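Local coordinates for thymocyte nuclear protein 1 (Leishmania major, PDB 2AR1), which is of unknown function but carries an EVE domain, a PUA-clan module, and so probably binds nucleic acid, perhaps at a modified base, at residues K64-H69 with Y161-N166. Residues are numbered along the deposited sequence; the frame is centred on the assembly and turned at random.
Sequences KVLFYH and YILRMN
L66, from the strand 64-69, spreads its two methyl branches against neighbouring side chains of the helix segment 161-166, a compact example of how one leucine can join a sheet to a helix without any polar bond. Its CD1 meets the tip of I162, with L66 CD1 and I162 CD1 3.7 Å apart. The other branch serves two partners. L66 CD2 lies 3.9 Å from L163 CD1, and the same L66 CD2 is 4.0 Å from I162 CG2. The fork of the leucine is thus shared between consecutive residues of one helical turn, and I162 answers both prongs with separate methyls.

Both principal side chains leave their backbones pointing at the opposite segment. With CG opposite the carbonyl carbon in L66 (chi1 -56°), the two methyls fork ahead of the strand. I162 is stretched out, its chi2 of 172° carrying CD1 to the leucine, while CG2 branches separately to reach CD2. L163 arrives differently: its CB does not aim at the strand, but the side chain bends and brings CD1 nearer. The side chains meet at a slant, and the closest CA atoms, those of L66 and I162, remain 8.8 Å apart; between these two segments the contact is made by methyl groups.

Within the EVE domain, the contact joins an inner strand of the mixed sheet, 64-69 between strands 21-26 and 76-89, to the C-terminal helix 156-169. L80 of strand 76-89 touches both L66 and L163, while I162 continues the apolar layer to W123 and L127 of strand 113-128 and to L132 of helix 129-132.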
ATOM      1  N   LYS A  64      -4.324  -8.583   3.152  1.00 16.21           N
ATOM      2  CA  LYS A  64      -4.519  -7.436   4.077  1.00 18.96           C
ATOM      3  C   LYS A  64      -3.499  -6.405   3.704  1.00 18.52           C
ATOM      4  O   LYS A  64      -2.374  -6.744   3.331  1.00 18.26           O
ATOM      5  CB  LYS A  64      -4.406  -7.914   5.530  1.00 22.13           C
ATOM      6  CG  LYS A  64      -5.437  -8.862   6.026  1.00 30.34           C
ATOM      7  CD  LYS A  64      -6.814  -8.285   5.818  1.00 32.60           C
ATOM      8  CE  LYS A  64      -7.844  -8.612   6.876  1.00 42.73           C
ATOM      9  NZ  LYS A  64      -8.826  -7.472   6.910  1.00 44.01           N
ATOM     10  N   VAL A  65      -3.820  -5.121   3.894  1.00 15.70           N
ATOM     11  CA  VAL A  65      -2.981  -4.024   3.484  1.00 16.32           C
ATOM     12  C   VAL A  65      -2.903  -2.941   4.571  1.00 17.93           C
ATOM     13  O   VAL A  65      -3.950  -2.451   5.015  1.00 18.58           O
ATOM     14  CB  VAL A  65      -3.565  -3.391   2.209  1.00 17.36           C
ATOM     15  CG1 VAL A  65      -2.897  -2.087   1.927  1.00 17.97           C
ATOM     16  CG2 VAL A  65      -3.383  -4.265   1.054  1.00 17.27           C
ATOM     17  N   LEU A  66      -1.695  -2.591   4.979  1.00 15.72           N
ATOM     18  CA  LEU A  66      -1.358  -1.346   5.789  1.00 15.00           C
ATOM     19  C   LEU A  66      -1.321  -0.208   4.828  1.00 16.66           C
ATOM     20  O   LEU A  66      -0.543  -0.200   3.880  1.00 18.09           O
ATOM     21  CB  LEU A  66      -0.061  -1.505   6.546  1.00 16.25           C
ATOM     22  CG  LEU A  66       0.008  -2.699   7.472  1.00 17.49           C
ATOM     23  CD1 LEU A  66       1.391  -2.985   7.995  1.00 18.39           C
ATOM     24  CD2 LEU A  66      -1.003  -2.581   8.578  1.00 19.03           C
ATOM     25  N   PHE A  67      -2.166   0.812   5.111  1.00 15.83           N
ATOM     26  CA  PHE A  67      -2.205   2.006   4.298  1.00 17.34           C
ATOM     27  C   PHE A  67      -1.183   2.990   4.940  1.00 17.54           C
ATOM     28  O   PHE A  67      -1.415   3.505   6.031  1.00 18.51           O
ATOM     29  CB  PHE A  67      -3.598   2.600   4.297  1.00 18.59           C
ATOM     30  CG  PHE A  67      -3.826   3.590   3.196  1.00 16.64           C
ATOM     31  CD1 PHE A  67      -3.299   4.828   3.228  1.00 16.63           C
ATOM     32  CD2 PHE A  67      -4.651   3.239   2.119  1.00 21.07           C
ATOM     33  CE1 PHE A  67      -3.509   5.746   2.170  1.00 18.61           C
ATOM     34  CE2 PHE A  67      -4.940   4.163   1.071  1.00 19.95           C
ATOM     35  CZ  PHE A  67      -4.342   5.401   1.082  1.00 20.81           C
ATOM     36  N   TYR A  68      -0.122   3.285   4.242  1.00 18.73           N
ATOM     37  CA  TYR A  68       0.976   4.062   4.790  1.00 16.95           C
ATOM     38  C   TYR A  68       1.056   5.383   4.094  1.00 19.77           C
ATOM     39  O   TYR A  68       1.223   5.423   2.891  1.00 19.05           O
ATOM     40  CB  TYR A  68       2.317   3.309   4.632  1.00 17.28           C
ATOM     41  CG  TYR A  68       3.529   3.982   5.244  1.00 17.80           C
ATOM     42  CD1 TYR A  68       4.223   4.929   4.538  1.00 22.11           C
ATOM     43  CD2 TYR A  68       3.941   3.682   6.533  1.00 19.40           C
ATOM     44  CE1 TYR A  68       5.364   5.529   5.060  1.00 19.84           C
ATOM     45  CE2 TYR A  68       5.055   4.305   7.085  1.00 18.66           C
ATOM     46  CZ  TYR A  68       5.736   5.263   6.363  1.00 19.52           C
ATOM     47  OH  TYR A  68       6.825   5.860   6.950  1.00 20.05           O
ATOM     48  N   HIS A  69       0.959   6.483   4.885  1.00 18.42           N
ATOM     49  CA  HIS A  69       1.200   7.819   4.377  1.00 17.46           C
ATOM     50  C   HIS A  69       2.682   8.169   4.345  1.00 21.21           C
ATOM     51  O   HIS A  69       3.364   8.150   5.390  1.00 18.32           O
ATOM     52  CB  HIS A  69       0.487   8.860   5.265  1.00 18.71           C
ATOM     53  CG  HIS A  69      -0.987   8.850   5.120  1.00 17.37           C
ATOM     54  ND1 HIS A  69      -1.798   9.651   5.912  1.00 19.67           N
ATOM     55  CD2 HIS A  69      -1.818   8.187   4.286  1.00 21.78           C
ATOM     56  CE1 HIS A  69      -3.050   9.485   5.545  1.00 22.89           C
ATOM     57  NE2 HIS A  69      -3.100   8.627   4.552  1.00 21.72           N
ATOM     58  N   TYR A 161       1.655  -7.024  15.086  1.00 16.46           N
ATOM     59  CA  TYR A 161       2.252  -6.061  16.041  1.00 16.51           C
ATOM     60  C   TYR A 161       1.753  -4.628  15.794  1.00 15.24           C
ATOM     61  O   TYR A 161       1.357  -3.851  16.734  1.00 16.28           O
ATOM     62  CB  TYR A 161       3.759  -6.243  16.024  1.00 16.84           C
ATOM     63  CG  TYR A 161       4.285  -5.681  17.334  1.00 16.00           C
ATOM     64  CD1 TYR A 161       4.534  -4.298  17.516  1.00 19.15           C
ATOM     65  CD2 TYR A 161       4.415  -6.524  18.466  1.00 13.80           C
ATOM     66  CE1 TYR A 161       4.985  -3.817  18.697  1.00 14.37           C
ATOM     67  CE2 TYR A 161       4.873  -6.060  19.673  1.00 16.87           C
ATOM     68  CZ  TYR A 161       5.143  -4.682  19.836  1.00 12.21           C
ATOM     69  OH  TYR A 161       5.541  -4.053  21.040  1.00 15.92           O
ATOM     70  N   ILE A 162       1.643  -4.290  14.512  1.00 17.21           N
ATOM     71  CA  ILE A 162       1.186  -2.962  14.073  1.00 17.76           C
ATOM     72  C   ILE A 162      -0.265  -2.717  14.456  1.00 16.90           C
ATOM     73  O   ILE A 162      -0.547  -1.655  14.979  1.00 16.36           O
ATOM     74  CB  ILE A 162       1.526  -2.694  12.587  1.00 19.52           C
ATOM     75  CG1 ILE A 162       3.021  -2.643  12.449  1.00 15.51           C
ATOM     76  CG2 ILE A 162       0.781  -1.533  11.989  1.00 18.71           C
ATOM     77  CD1 ILE A 162       3.613  -2.573  10.977  1.00 18.41           C
ATOM     78  N   LEU A 163      -1.126  -3.683  14.281  1.00 14.51           N
ATOM     79  CA  LEU A 163      -2.526  -3.588  14.660  1.00 13.91           C
ATOM     80  C   LEU A 163      -2.598  -3.464  16.175  1.00 13.81           C
ATOM     81  O   LEU A 163      -3.379  -2.663  16.693  1.00 13.19           O
ATOM     82  CB  LEU A 163      -3.350  -4.733  14.089  1.00 14.22           C
ATOM     83  CG  LEU A 163      -3.858  -4.405  12.658  1.00 14.15           C
ATOM     84  CD1 LEU A 163      -2.872  -4.287  11.598  1.00 12.14           C
ATOM     85  CD2 LEU A 163      -4.817  -5.479  12.286  1.00 18.66           C
ATOM     86  N   ARG A 164      -1.766  -4.177  16.917  1.00 15.42           N
ATOM     87  CA  ARG A 164      -1.676  -4.067  18.380  1.00 15.26           C
ATOM     88  C   ARG A 164      -1.306  -2.655  18.788  1.00 15.22           C
ATOM     89  O   ARG A 164      -1.806  -2.093  19.733  1.00 13.59           O
ATOM     90  CB  ARG A 164      -0.690  -5.102  18.927  1.00 15.17           C
ATOM     91  CG  ARG A 164      -0.052  -4.722  20.209  1.00 17.78           C
ATOM     92  CD  ARG A 164       1.233  -5.485  20.578  1.00 19.95           C
ATOM     93  NE  ARG A 164       1.727  -4.977  21.859  1.00 21.70           N
ATOM     94  CZ  ARG A 164       2.531  -5.609  22.711  1.00 20.05           C
ATOM     95  NH1 ARG A 164       2.944  -6.818  22.453  1.00 22.49           N
ATOM     96  NH2 ARG A 164       2.845  -5.028  23.879  1.00 16.49           N
ATOM     97  N   MET A 165      -0.313  -2.108  18.123  1.00 14.76           N
ATOM     98  CA  MET A 165       0.091  -0.716  18.372  1.00 15.69           C
ATOM     99  C   MET A 165      -1.031   0.331  18.174  1.00 14.47           C
ATOM    100  O   MET A 165      -1.145   1.312  18.934  1.00 13.77           O
ATOM    101  CB  MET A 165       1.280  -0.350  17.515  1.00 19.54           C
ATOM    102  CG  MET A 165       2.531  -1.060  17.936  1.00 19.08           C
ATOM    103  SD  MET A 165       3.881  -0.839  16.707  1.00 17.69           S
ATOM    104  CE  MET A 165       4.293   0.750  16.936  1.00 16.98           C
ATOM    105  N   ASN A 166      -1.832   0.131  17.123  1.00 13.56           N
ATOM    106  CA  ASN A 166      -2.975   1.026  16.925  1.00 12.71           C
ATOM    107  C   ASN A 166      -3.927   0.949  18.115  1.00 13.43           C
ATOM    108  O   ASN A 166      -4.451   1.986  18.588  1.00 11.69           O
ATOM    109  CB  ASN A 166      -3.724   0.753  15.627  1.00 14.11           C
ATOM    110  CG  ASN A 166      -4.969   1.617  15.500  1.00 14.65           C
ATOM    111  OD1 ASN A 166      -4.880   2.851  15.560  1.00 15.27           O
ATOM    112  ND2 ASN A 166      -6.122   0.994  15.317  1.00 17.90           N
TER